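Quinoline 2-oxidoreductase large subunit (Pseudomonas putida, PDB 1T3Q) binds molybdopterin cytosine dinucleotide and its dioxosulfidomolybdenum centre in a molybdenum hydroxylase that probably oxidises quinoline at carbon 2. Local coordinates at residues B[15-20]-B[669-674]; B[664-669]-B[739-744]; B[19-24]-B[509-514]. One frame throughout, in Å; residues are numbered along the deposited sequence.

Contact 1: residues B[15-20]-B[669-674]; sequences GTSVLR and MINPMI. With MCN (pterin cytosine dinucleotide), chain N.
M673 lays its whole side chain along the irregular segment 15-20, and S17 meets the same residue at its backbone. The M673 chain leaves the helix with CG anti to the backbone N (chi1 -180°), runs on extended and bends only at its last torsion. SD thereby passes L19 CD2 at 4.2 Å, while CE turns in to lie 3.6 Å from V18 O and beside R20 CG. A long, flexible thioether suits this surface of leucine methyl, carbonyl oxygen and arginine methylene, and H103 of the small subunit packs on M673 as well. Nearer the helix start, S17 OG accepts from M673 N at 2.9 Å and also touches the ring of P672, which has no N-H of its own to offer. G15 closes the far end backbone to backbone: its N donates to I670 O at 2.8 Å, and G15 CA makes a CH...O contact with M669 O at 3.2 Å. Its positive phi, with no side chain to strain against the preceding carbonyl, suits glycine.

Between these points stands N671, the N-cap of helix 672-692. Its OD1 accepts from I674 N at 3.0 Å, tilted out of the side-chain carbonyl plane, while ND2 donates to V18 O at 2.9 Å, in the carbonyl plane on a lone pair and nearly straight (162°). The other partner of ND2 is Q516 OE1 on helix 510-522, so both ends of the amide are engaged and its rotation is fixed. I670 N donates to N3 of the cofactor's cytosine at 3.1 Å (178°), and N671 N donates to its O2. Residues 670 and 671 thus read the acceptor edge of the base through their N-H groups, while I670 O and the N671 amide bond the N-terminal segment.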
loop_
_atom_site.group_PDB
_atom_site.type_symbol
_atom_site.label_atom_id
_atom_site.label_comp_id
_atom_site.label_asym_id
_atom_site.label_seq_id
_atom_site.Cartn_x
_atom_site.Cartn_y
_atom_site.Cartn_z
ATOM N N GLY B 15 -15.554 13.082 27.358
ATOM C CA GLY B 15 -15.889 12.848 28.752
ATOM C C GLY B 15 -16.415 11.445 29.001
ATOM O O GLY B 15 -16.592 11.035 30.147
ATOM N N THR B 16 -16.671 10.706 27.926
ATOM C CA THR B 16 -17.178 9.345 28.050
ATOM C C THR B 16 -16.108 8.328 27.671
ATOM O O THR B 16 -15.281 8.578 26.787
ATOM C CB THR B 16 -18.427 9.130 27.167
ATOM O OG1 THR B 16 -18.068 9.188 25.782
ATOM C CG2 THR B 16 -19.467 10.206 27.465
ATOM N N SER B 17 -16.122 7.186 28.353
ATOM C CA SER B 17 -15.139 6.136 28.104
ATOM C C SER B 17 -15.502 5.225 26.939
ATOM O O SER B 17 -15.807 4.049 27.126
ATOM C CB SER B 17 -14.930 5.313 29.374
ATOM O OG SER B 17 -14.316 6.097 30.380
ATOM N N VAL B 18 -15.457 5.779 25.732
ATOM C CA VAL B 18 -15.751 5.029 24.518
ATOM C C VAL B 18 -14.708 3.916 24.357
ATOM O O VAL B 18 -13.514 4.143 24.574
ATOM C CB VAL B 18 -15.702 5.967 23.276
ATOM C CG1 VAL B 18 -15.764 5.163 21.989
ATOM C CG2 VAL B 18 -16.853 6.961 23.338
ATOM N N LEU B 19 -15.158 2.713 24.003
ATOM C CA LEU B 19 -14.238 1.596 23.809
ATOM C C LEU B 19 -13.360 1.888 22.594
ATOM O O LEU B 19 -13.830 2.431 21.595
ATOM C CB LEU B 19 -15.012 0.289 23.609
ATOM C CG LEU B 19 -15.850 -0.130 24.825
ATOM C CD1 LEU B 19 -16.493 -1.483 24.567
ATOM C CD2 LEU B 19 -14.965 -0.189 26.068
ATOM N N ARG B 20 -12.088 1.516 22.682
ATOM C CA ARG B 20 -11.147 1.790 21.600
ATOM C C ARG B 20 -11.427 1.059 20.296
ATOM O O ARG B 20 -11.547 -0.162 20.264
ATOM C CB ARG B 20 -9.717 1.491 22.063
ATOM C CG ARG B 20 -9.336 2.180 23.368
ATOM C CD ARG B 20 -7.827 2.338 23.475
ATOM N NE ARG B 20 -7.140 1.152 22.971
ATOM C CZ ARG B 20 -5.851 1.111 22.662
ATOM N NH1 ARG B 20 -5.316 -0.013 22.200
ATOM N NH2 ARG B 20 -5.099 2.194 22.817
ATOM N N MET B 669 -11.294 15.479 30.728
ATOM C CA MET B 669 -10.841 14.185 30.215
ATOM C C MET B 669 -11.672 13.828 28.989
ATOM O O MET B 669 -12.902 13.905 29.025
ATOM C CB MET B 669 -11.030 13.079 31.254
ATOM C CG MET B 669 -10.177 13.189 32.497
ATOM S SD MET B 669 -10.426 11.745 33.553
ATOM C CE MET B 669 -11.944 12.189 34.379
ATOM N N ILE B 670 -11.010 13.433 27.906
ATOM C CA ILE B 670 -11.722 13.044 26.694
ATOM C C ILE B 670 -12.298 11.646 26.907
ATOM O O ILE B 670 -13.470 11.390 26.628
ATOM C CB ILE B 670 -10.775 12.981 25.479
ATOM C CG1 ILE B 670 -10.119 14.344 25.249
ATOM C CG2 ILE B 670 -11.543 12.543 24.232
ATOM C CD1 ILE B 670 -9.002 14.293 24.214
ATOM N N ASN B 671 -11.460 10.756 27.428
ATOM C CA ASN B 671 -11.832 9.369 27.656
ATOM C C ASN B 671 -11.222 8.930 28.985
ATOM O O ASN B 671 -10.053 8.543 29.046
ATOM C CB ASN B 671 -11.288 8.521 26.496
ATOM C CG ASN B 671 -11.852 7.119 26.475
ATOM O OD1 ASN B 671 -11.713 6.374 27.440
ATOM N ND2 ASN B 671 -12.489 6.748 25.363
ATOM N N PRO B 672 -12.006 8.999 30.077
ATOM C CA PRO B 672 -11.527 8.610 31.407
ATOM C C PRO B 672 -10.834 7.249 31.439
ATOM O O PRO B 672 -9.814 7.087 32.101
ATOM C CB PRO B 672 -12.797 8.653 32.253
ATOM C CG PRO B 672 -13.580 9.763 31.608
ATOM C CD PRO B 672 -13.409 9.452 30.136
ATOM N N MET B 673 -11.394 6.274 30.732
ATOM C CA MET B 673 -10.807 4.938 30.679
ATOM C C MET B 673 -9.369 5.002 30.141
ATOM O O MET B 673 -8.442 4.435 30.722
ATOM C CB MET B 673 -11.644 4.041 29.769
ATOM C CG MET B 673 -11.118 2.618 29.644
ATOM S SD MET B 673 -12.099 1.630 28.489
ATOM C CE MET B 673 -11.487 2.294 26.915
ATOM N N ILE B 674 -9.197 5.690 29.022
ATOM C CA ILE B 674 -7.879 5.818 28.406
ATOM C C ILE B 674 -6.922 6.593 29.303
ATOM O O ILE B 674 -5.752 6.232 29.425
ATOM C CB ILE B 674 -8.003 6.472 27.009
ATOM C CG1 ILE B 674 -8.553 5.431 26.024
ATOM C CG2 ILE B 674 -6.640 6.990 26.526
ATOM C CD1 ILE B 674 -8.926 5.979 24.671
HETATM N N1 MCN N . -6.263 11.933 27.045
HETATM C C2 MCN N . -7.665 12.123 27.276
HETATM N N3 MCN N . -7.958 13.333 27.887
HETATM C C4 MCN N . -7.049 14.311 28.275
HETATM C C5 MCN N . -5.625 14.056 28.024
HETATM C C6 MCN N . -5.242 12.885 27.415
HETATM O O2 MCN N . -8.470 11.271 26.976
HETATM N N4 MCN N . -7.444 15.430 28.843
HETATM C "C1'" MCN N . -5.892 10.589 26.316
HETATM C C2D MCN N . -5.678 10.807 24.749
HETATM O "O2'" MCN N . -6.126 9.615 24.011
HETATM C "C3'" MCN N . -4.197 11.102 24.640
HETATM C C4D MCN N . -3.551 10.216 25.678
HETATM O O4D MCN N . -4.618 10.020 26.735
HETATM O "O3'" MCN N . -3.725 10.784 23.284
HETATM C "C5'" MCN N . -2.168 10.692 26.206
HETATM O "O5'" MCN N . -2.355 12.029 26.598
HETATM P PA MCN N . -1.508 13.252 26.070
HETATM O O1A MCN N . -2.431 14.052 25.204
HETATM O O2A MCN N . -0.884 13.840 27.324
HETATM O O3A MCN N . -0.175 12.835 25.236
HETATM P PB MCN N . 0.003 12.282 23.743
HETATM O O1B MCN N . 0.816 13.292 23.001
HETATM O O2B MCN N . -1.314 11.879 23.149
HETATM O O3B MCN N . 0.843 10.930 23.948
HETATM C C10 MCN N . 2.239 10.966 24.108
HETATM C "C9'" MCN N . 2.489 10.695 25.556
HETATM C "C8'" MCN N . 4.029 10.655 25.688
HETATM S "S8'" MCN N . 4.868 12.183 25.292
HETATM C "C7'" MCN N . 4.759 9.612 26.090
HETATM S "S7'" MCN N . 6.540 9.581 26.218
HETATM C "C6'" MCN N . 4.007 8.275 26.407
HETATM C C7 MCN N . 2.588 8.546 26.830
HETATM O "O9'" MCN N . 1.910 9.344 25.873
HETATM N "N5'" MCN N . 4.236 7.387 25.193
HETATM C C4A MCN N . 3.264 6.311 25.240
HETATM N "N8'" MCN N . 1.830 7.257 26.978
HETATM C C4B MCN N . 2.152 6.187 26.094
HETATM N "N1'" MCN N . 1.224 5.115 26.104
HETATM C "C2'" MCN N . 1.469 4.142 25.195
HETATM N "N2'" MCN N . 0.621 3.091 25.175
HETATM N "N3'" MCN N . 2.516 4.191 24.297
HETATM C "C4'" MCN N . 3.490 5.254 24.216
HETATM O "O4'" MCN N . 4.378 5.222 23.399
#

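Contact 2: residues B[664-669]-B[739-744]; sequences EDCGTM and KGMGES. With MCN (pterin cytosine dinucleotide), chain N; SMO (dioxosulfidomolybdenum(VI) ion), chain O.
C666 and M741 press together through their CB atoms, 3.7 Å apart, at the dense centre of this buried contact. The C666 sulfur, SG, is turned between the backbone N and the carbonyl carbon (chi1 56°), which brings it near both M741 CG and N4 of the cofactor's cytosine. E664 reaches M741 from the strand side, its OE1 lying 3.2 Å from M741 CB. A small side chain suits this place, where the two chains come close: K739 N makes a weak bond to C666 O at 3.1 Å, and K739 CB rests against the same carbonyl. G667, with positive phi, turns a face without side chain to the K739 chain, a place well suited to glycine.

Both segments grip the cofactor. Its N4 donates to T668 O at 2.9 Å and to K739 O at 2.8 Å, so one carbonyl from each segment selects the amino group of cytosine. M741 N donates to phosphate oxygen O2A at 2.7 Å, and G742 N holds that oxygen too. Further on, E743 OE2 lies 3.1 Å from OM2 on the molybdenum, consistent with the glutamate beside the metal in xanthine dehydrogenase relatives.

The looser side lies at the end of the extended K739 chain. There NZ meets D665 only through a water, 2.9 Å from NZ and weakly bonded to D665 OD1; NZ has its firmer partners in L637 O and E423. D665 OD1 mainly accepts from G667 N in an Asx turn that bends the chain out of the strand.

That strand, 655-665, runs between strands 636-649 and 722-726, and E664 bonds through its backbone to R725 and L727. Helix 672-692 covers M741 with V675, Q678 and I679, while F463 of strand 454-467 packs on E664 and S744, where the loop leads into helix 744-761.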
loop_
_atom_site.group_PDB
_atom_site.type_symbol
_atom_site.label_atom_id
_atom_site.label_comp_id
_atom_site.label_asym_id
_atom_site.label_seq_id
_atom_site.Cartn_x
_atom_site.Cartn_y
_atom_site.Cartn_z
ATOM N N GLU B 664 -5.271 12.971 39.585
ATOM C CA GLU B 664 -4.904 13.636 38.340
ATOM C C GLU B 664 -5.888 14.701 37.899
ATOM O O GLU B 664 -7.101 14.522 37.996
ATOM C CB GLU B 664 -4.755 12.600 37.211
ATOM C CG GLU B 664 -4.609 13.200 35.810
ATOM C CD GLU B 664 -3.273 13.902 35.600
ATOM O OE1 GLU B 664 -3.181 14.758 34.691
ATOM O OE2 GLU B 664 -2.311 13.593 36.336
ATOM N N ASP B 665 -5.351 15.818 37.423
ATOM C CA ASP B 665 -6.173 16.901 36.911
ATOM C C ASP B 665 -5.593 17.293 35.563
ATOM O O ASP B 665 -4.623 18.053 35.492
ATOM C CB ASP B 665 -6.160 18.121 37.843
ATOM C CG ASP B 665 -7.179 19.189 37.432
ATOM O OD1 ASP B 665 -7.472 19.325 36.228
ATOM O OD2 ASP B 665 -7.682 19.911 38.318
ATOM N N CYS B 666 -6.175 16.747 34.500
ATOM C CA CYS B 666 -5.747 17.053 33.140
ATOM C C CYS B 666 -6.876 17.830 32.486
ATOM O O CYS B 666 -7.175 17.657 31.304
ATOM C CB CYS B 666 -5.461 15.765 32.354
ATOM S SG CYS B 666 -6.831 14.574 32.285
ATOM N N GLY B 667 -7.507 18.699 33.271
ATOM C CA GLY B 667 -8.612 19.469 32.748
ATOM C C GLY B 667 -9.701 18.493 32.350
ATOM O O GLY B 667 -9.917 17.491 33.031
ATOM N N THR B 668 -10.376 18.775 31.246
ATOM C CA THR B 668 -11.444 17.911 30.762
ATOM C C THR B 668 -10.878 16.617 30.180
ATOM O O THR B 668 -10.072 16.654 29.256
ATOM C CB THR B 668 -12.264 18.618 29.660
ATOM O OG1 THR B 668 -12.899 19.778 30.211
ATOM C CG2 THR B 668 -13.327 17.683 29.086
ATOM N N MET B 669 -11.294 15.479 30.728
ATOM C CA MET B 669 -10.841 14.185 30.215
ATOM C C MET B 669 -11.672 13.828 28.989
ATOM O O MET B 669 -12.902 13.905 29.025
ATOM C CB MET B 669 -11.030 13.079 31.254
ATOM C CG MET B 669 -10.177 13.189 32.497
ATOM S SD MET B 669 -10.426 11.745 33.553
ATOM C CE MET B 669 -11.944 12.189 34.379
ATOM N N LYS B 739 -6.574 19.249 28.717
ATOM C CA LYS B 739 -5.162 19.421 29.066
ATOM C C LYS B 739 -4.495 18.054 28.860
ATOM O O LYS B 739 -5.186 17.035 28.787
ATOM C CB LYS B 739 -4.989 19.846 30.520
ATOM C CG LYS B 739 -5.501 21.238 30.839
ATOM C CD LYS B 739 -5.118 21.628 32.253
ATOM C CE LYS B 739 -5.604 23.032 32.595
ATOM N NZ LYS B 739 -5.196 23.417 33.966
ATOM N N GLY B 740 -3.166 18.023 28.781
ATOM C CA GLY B 740 -2.472 16.755 28.584
ATOM C C GLY B 740 -2.133 16.034 29.882
ATOM O O GLY B 740 -2.341 16.578 30.965
ATOM N N MET B 741 -1.614 14.809 29.785
ATOM C CA MET B 741 -1.250 14.042 30.981
ATOM C C MET B 741 -0.422 12.787 30.699
ATOM O O MET B 741 0.003 12.100 31.624
ATOM C CB MET B 741 -2.510 13.663 31.787
ATOM C CG MET B 741 -3.575 12.851 31.038
ATOM S SD MET B 741 -3.115 11.143 30.638
ATOM C CE MET B 741 -2.718 10.502 32.244
ATOM N N GLY B 742 -0.180 12.502 29.427
ATOM C CA GLY B 742 0.588 11.318 29.066
ATOM C C GLY B 742 1.815 11.017 29.913
ATOM O O GLY B 742 2.043 9.872 30.299
ATOM N N GLU B 743 2.607 12.038 30.217
ATOM C CA GLU B 743 3.823 11.851 31.003
ATOM C C GLU B 743 3.671 11.993 32.505
ATOM O O GLU B 743 4.590 11.650 33.247
ATOM C CB GLU B 743 4.883 12.857 30.561
ATOM C CG GLU B 743 5.318 12.740 29.123
ATOM C CD GLU B 743 6.143 13.936 28.710
ATOM O OE1 GLU B 743 5.542 15.000 28.447
ATOM O OE2 GLU B 743 7.386 13.823 28.676
ATOM N N SER B 744 2.522 12.496 32.949
ATOM C CA SER B 744 2.278 12.753 34.369
ATOM C C SER B 744 2.841 11.768 35.389
ATOM O O SER B 744 3.584 12.168 36.286
ATOM C CB SER B 744 0.775 12.943 34.624
ATOM O OG SER B 744 0.046 11.750 34.377
HETATM N N1 MCN N . -6.263 11.933 27.045
HETATM C C2 MCN N . -7.665 12.123 27.276
HETATM N N3 MCN N . -7.958 13.333 27.887
HETATM C C4 MCN N . -7.049 14.311 28.275
HETATM C C5 MCN N . -5.625 14.056 28.024
HETATM C C6 MCN N . -5.242 12.885 27.415
HETATM O O2 MCN N . -8.470 11.271 26.976
HETATM N N4 MCN N . -7.444 15.430 28.843
HETATM C "C1'" MCN N . -5.892 10.589 26.316
HETATM C C2D MCN N . -5.678 10.807 24.749
HETATM O "O2'" MCN N . -6.126 9.615 24.011
HETATM C "C3'" MCN N . -4.197 11.102 24.640
HETATM C C4D MCN N . -3.551 10.216 25.678
HETATM O O4D MCN N . -4.618 10.020 26.735
HETATM O "O3'" MCN N . -3.725 10.784 23.284
HETATM C "C5'" MCN N . -2.168 10.692 26.206
HETATM O "O5'" MCN N . -2.355 12.029 26.598
HETATM P PA MCN N . -1.508 13.252 26.070
HETATM O O1A MCN N . -2.431 14.052 25.204
HETATM O O2A MCN N . -0.884 13.840 27.324
HETATM O O3A MCN N . -0.175 12.835 25.236
HETATM P PB MCN N . 0.003 12.282 23.743
HETATM O O1B MCN N . 0.816 13.292 23.001
HETATM O O2B MCN N . -1.314 11.879 23.149
HETATM O O3B MCN N . 0.843 10.930 23.948
HETATM C C10 MCN N . 2.239 10.966 24.108
HETATM C "C9'" MCN N . 2.489 10.695 25.556
HETATM C "C8'" MCN N . 4.029 10.655 25.688
HETATM S "S8'" MCN N . 4.868 12.183 25.292
HETATM C "C7'" MCN N . 4.759 9.612 26.090
HETATM S "S7'" MCN N . 6.540 9.581 26.218
HETATM C "C6'" MCN N . 4.007 8.275 26.407
HETATM C C7 MCN N . 2.588 8.546 26.830
HETATM O "O9'" MCN N . 1.910 9.344 25.873
HETATM N "N5'" MCN N . 4.236 7.387 25.193
HETATM C C4A MCN N . 3.264 6.311 25.240
HETATM N "N8'" MCN N . 1.830 7.257 26.978
HETATM C C4B MCN N . 2.152 6.187 26.094
HETATM N "N1'" MCN N . 1.224 5.115 26.104
HETATM C "C2'" MCN N . 1.469 4.142 25.195
HETATM N "N2'" MCN N . 0.621 3.091 25.175
HETATM N "N3'" MCN N . 2.516 4.191 24.297
HETATM C "C4'" MCN N . 3.490 5.254 24.216
HETATM O "O4'" MCN N . 4.378 5.222 23.399
HETATM S S SMO O . 9.180 11.435 26.154
HETATM MO MO SMO O . 7.250 11.729 25.290
HETATM O OM2 SMO O . 7.747 13.367 25.604
HETATM O OM1 SMO O . 7.556 11.341 23.671
HETATM O O HOH W 1 -5.479 21.258 35.873
#

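Contact 3: residues B[19-24]-B[509-514]; sequences LRREDT and GHETTL. With MCN (pterin cytosine dinucleotide), chain N.
The hydroxyl of T512 is gripped by two groups: OG1 accepts from R21 N at 2.9 Å (154°) and donates to E22 OE1 at 2.7 Å, on the syn side of the carboxylate. Threonine suits the place, since one hydroxyl accepts one hydrogen bond and donates another. E22 comes back to T512 because its CG sits between the backbone N and the carbonyl carbon (chi1 56°) and its chain bends again at the next torsion.

The other carboxylate oxygen faces the start of helix 510-522. E22 OE2 accepts from a water at 2.8 Å that in turn takes the N-H of G509, and from a second water that takes E511 N. An acid at this helix end is probably favoured by the helix dipole, which may offset E511 OE2, 4.8 Å from E22 OE2; the two side chains pass in opposite directions with their carboxylate planes nearly parallel. E511 has its own salt bridge, to R25.

R20 adds to the network. E22 CG lies 3.6 Å above the centre of the R20 guanidinium plane, and D23 OD1 takes both R20 NE (2.7 Å) and NH1 side-on. R21 instead crosses E511, its CG 3.7 Å from E511 CG. Its NH2 reaches E511 O through a water and V529 O directly, while NH1 bonds A526 O.

H510, just before E511, points away from segment 19-24 to the cofactor, where NE2 donates to diphosphate oxygen O2B at 2.7 Å, nearly straight (171°) and near the ring plane. Helix 510-522 therefore stands between the pterin dinucleotide and the N-terminal segment, with T513 packing on I674 of helix 672-692. Over R20 and D23 lies the small subunit, through H103 and R100 of that chain, and T24, in helix 23-27, touches T213 of the second copy of this protein.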
loop_
_atom_site.group_PDB
_atom_site.type_symbol
_atom_site.label_atom_id
_atom_site.label_comp_id
_atom_site.label_asym_id
_atom_site.label_seq_id
_atom_site.Cartn_x
_atom_site.Cartn_y
_atom_site.Cartn_z
ATOM N N LEU B 19 -15.158 2.713 24.003
ATOM C CA LEU B 19 -14.238 1.596 23.809
ATOM C C LEU B 19 -13.360 1.888 22.594
ATOM O O LEU B 19 -13.830 2.431 21.595
ATOM C CB LEU B 19 -15.012 0.289 23.609
ATOM C CG LEU B 19 -15.850 -0.130 24.825
ATOM C CD1 LEU B 19 -16.493 -1.483 24.567
ATOM C CD2 LEU B 19 -14.965 -0.189 26.068
ATOM N N ARG B 20 -12.088 1.516 22.682
ATOM C CA ARG B 20 -11.147 1.790 21.600
ATOM C C ARG B 20 -11.427 1.059 20.296
ATOM O O ARG B 20 -11.547 -0.162 20.264
ATOM C CB ARG B 20 -9.717 1.491 22.063
ATOM C CG ARG B 20 -9.336 2.180 23.368
ATOM C CD ARG B 20 -7.827 2.338 23.475
ATOM N NE ARG B 20 -7.140 1.152 22.971
ATOM C CZ ARG B 20 -5.851 1.111 22.662
ATOM N NH1 ARG B 20 -5.316 -0.013 22.200
ATOM N NH2 ARG B 20 -5.099 2.194 22.817
ATOM N N ARG B 21 -11.510 1.810 19.205
ATOM C CA ARG B 21 -11.766 1.195 17.916
ATOM C C ARG B 21 -10.561 0.405 17.403
ATOM O O ARG B 21 -10.718 -0.517 16.604
ATOM C CB ARG B 21 -12.197 2.256 16.894
ATOM C CG ARG B 21 -11.307 3.477 16.818
ATOM C CD ARG B 21 -11.938 4.559 15.941
ATOM N NE ARG B 21 -13.228 5.019 16.462
ATOM C CZ ARG B 21 -13.965 5.974 15.897
ATOM N NH1 ARG B 21 -15.126 6.328 16.432
ATOM N NH2 ARG B 21 -13.540 6.579 14.796
ATOM N N GLU B 22 -9.362 0.738 17.872
ATOM C CA GLU B 22 -8.181 0.015 17.410
ATOM C C GLU B 22 -8.006 -1.361 18.051
ATOM O O GLU B 22 -7.298 -2.215 17.513
ATOM C CB GLU B 22 -6.908 0.846 17.632
ATOM C CG GLU B 22 -6.674 1.307 19.056
ATOM C CD GLU B 22 -7.192 2.715 19.311
ATOM O OE1 GLU B 22 -8.409 2.946 19.148
ATOM O OE2 GLU B 22 -6.377 3.597 19.670
ATOM N N ASP B 23 -8.660 -1.583 19.188
ATOM C CA ASP B 23 -8.539 -2.850 19.907
ATOM C C ASP B 23 -8.868 -4.101 19.114
ATOM O O ASP B 23 -8.213 -5.126 19.284
ATOM C CB ASP B 23 -9.416 -2.845 21.163
ATOM C CG ASP B 23 -8.843 -2.002 22.284
ATOM O OD1 ASP B 23 -7.796 -1.344 22.082
ATOM O OD2 ASP B 23 -9.448 -1.994 23.376
ATOM N N THR B 24 -9.872 -4.028 18.246
ATOM C CA THR B 24 -10.280 -5.209 17.501
ATOM C C THR B 24 -9.191 -5.789 16.607
ATOM O O THR B 24 -8.973 -7.000 16.608
ATOM C CB THR B 24 -11.564 -4.934 16.692
ATOM O OG1 THR B 24 -12.584 -4.475 17.592
ATOM C CG2 THR B 24 -12.058 -6.207 16.016
ATOM N N GLY B 509 -4.186 5.797 22.156
ATOM C CA GLY B 509 -5.587 5.958 21.784
ATOM C C GLY B 509 -6.114 7.082 20.905
ATOM O O GLY B 509 -7.327 7.310 20.885
ATOM N N HIS B 510 -5.241 7.772 20.176
ATOM C CA HIS B 510 -5.659 8.876 19.297
ATOM C C HIS B 510 -6.772 8.518 18.321
ATOM O O HIS B 510 -7.669 9.312 18.060
ATOM C CB HIS B 510 -4.470 9.370 18.468
ATOM C CG HIS B 510 -3.349 9.923 19.283
ATOM N ND1 HIS B 510 -2.105 10.185 18.751
ATOM C CD2 HIS B 510 -3.287 10.289 20.582
ATOM C CE1 HIS B 510 -1.326 10.692 19.689
ATOM N NE2 HIS B 510 -2.020 10.767 20.810
ATOM N N GLU B 511 -6.679 7.325 17.752
ATOM C CA GLU B 511 -7.645 6.852 16.782
ATOM C C GLU B 511 -9.063 6.908 17.348
ATOM O O GLU B 511 -10.038 7.057 16.609
ATOM C CB GLU B 511 -7.262 5.430 16.370
ATOM C CG GLU B 511 -8.129 4.791 15.323
ATOM C CD GLU B 511 -7.494 3.521 14.772
ATOM O OE1 GLU B 511 -8.224 2.700 14.186
ATOM O OE2 GLU B 511 -6.261 3.354 14.923
ATOM N N THR B 512 -9.172 6.806 18.664
ATOM C CA THR B 512 -10.473 6.857 19.315
ATOM C C THR B 512 -10.767 8.244 19.890
ATOM O O THR B 512 -11.796 8.842 19.584
ATOM C CB THR B 512 -10.559 5.799 20.446
ATOM O OG1 THR B 512 -10.471 4.485 19.874
ATOM C CG2 THR B 512 -11.867 5.927 21.212
ATOM N N THR B 513 -9.855 8.768 20.700
ATOM C CA THR B 513 -10.078 10.067 21.322
ATOM C C THR B 513 -10.175 11.257 20.368
ATOM O O THR B 513 -10.943 12.184 20.618
ATOM C CB THR B 513 -9.013 10.358 22.399
ATOM O OG1 THR B 513 -7.700 10.202 21.849
ATOM C CG2 THR B 513 -9.188 9.405 23.573
ATOM N N LEU B 514 -9.410 11.249 19.282
ATOM C CA LEU B 514 -9.494 12.363 18.347
ATOM C C LEU B 514 -10.855 12.341 17.650
ATOM O O LEU B 514 -11.385 13.384 17.275
ATOM C CB LEU B 514 -8.355 12.302 17.313
ATOM C CG LEU B 514 -6.937 12.466 17.881
ATOM C CD1 LEU B 514 -5.918 12.430 16.738
ATOM C CD2 LEU B 514 -6.829 13.783 18.654
HETATM N N1 MCN N . -6.263 11.933 27.045
HETATM C C2 MCN N . -7.665 12.123 27.276
HETATM N N3 MCN N . -7.958 13.333 27.887
HETATM C C4 MCN N . -7.049 14.311 28.275
HETATM C C5 MCN N . -5.625 14.056 28.024
HETATM C C6 MCN N . -5.242 12.885 27.415
HETATM O O2 MCN N . -8.470 11.271 26.976
HETATM N N4 MCN N . -7.444 15.430 28.843
HETATM C "C1'" MCN N . -5.892 10.589 26.316
HETATM C C2D MCN N . -5.678 10.807 24.749
HETATM O "O2'" MCN N . -6.126 9.615 24.011
HETATM C "C3'" MCN N . -4.197 11.102 24.640
HETATM C C4D MCN N . -3.551 10.216 25.678
HETATM O O4D MCN N . -4.618 10.020 26.735
HETATM O "O3'" MCN N . -3.725 10.784 23.284
HETATM C "C5'" MCN N . -2.168 10.692 26.206
HETATM O "O5'" MCN N . -2.355 12.029 26.598
HETATM P PA MCN N . -1.508 13.252 26.070
HETATM O O1A MCN N . -2.431 14.052 25.204
HETATM O O2A MCN N . -0.884 13.840 27.324
HETATM O O3A MCN N . -0.175 12.835 25.236
HETATM P PB MCN N . 0.003 12.282 23.743
HETATM O O1B MCN N . 0.816 13.292 23.001
HETATM O O2B MCN N . -1.314 11.879 23.149
HETATM O O3B MCN N . 0.843 10.930 23.948
HETATM C C10 MCN N . 2.239 10.966 24.108
HETATM C "C9'" MCN N . 2.489 10.695 25.556
HETATM C "C8'" MCN N . 4.029 10.655 25.688
HETATM S "S8'" MCN N . 4.868 12.183 25.292
HETATM C "C7'" MCN N . 4.759 9.612 26.090
HETATM S "S7'" MCN N . 6.540 9.581 26.218
HETATM C "C6'" MCN N . 4.007 8.275 26.407
HETATM C C7 MCN N . 2.588 8.546 26.830
HETATM O "O9'" MCN N . 1.910 9.344 25.873
HETATM N "N5'" MCN N . 4.236 7.387 25.193
HETATM C C4A MCN N . 3.264 6.311 25.240
HETATM N "N8'" MCN N . 1.830 7.257 26.978
HETATM C C4B MCN N . 2.152 6.187 26.094
HETATM N "N1'" MCN N . 1.224 5.115 26.104
HETATM C "C2'" MCN N . 1.469 4.142 25.195
HETATM N "N2'" MCN N . 0.621 3.091 25.175
HETATM N "N3'" MCN N . 2.516 4.191 24.297
HETATM C "C4'" MCN N . 3.490 5.254 24.216
HETATM O "O4'" MCN N . 4.378 5.222 23.399
HETATM O O HOH W 2 -10.829 6.614 13.824
HETATM O O HOH W 3 -4.597 5.362 18.258
HETATM O O HOH W 4 -3.705 3.488 20.460
#

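In the fold
Contacts 1 and 3 start from the same N-terminal segment, sharing L19 and R20, and their centres are about 9 Å apart; T513 of helix 510-522 packs on N671 and I674 at the start of helix 672-692. Contact 2 shares M669 with contact 1, about 12 Å away between centres, and follows strand 655-665 into the turn before that helix; it lies about 18 Å from contact 3 between centres, without touching it. Along the chain, contact 3 closes before contact 2 opens, whereas contacts 1 and 2 alternate. All three touch the pterin cytosine dinucleotide, so chain regions far apart in sequence converge on its cytosine, ribose and diphosphate.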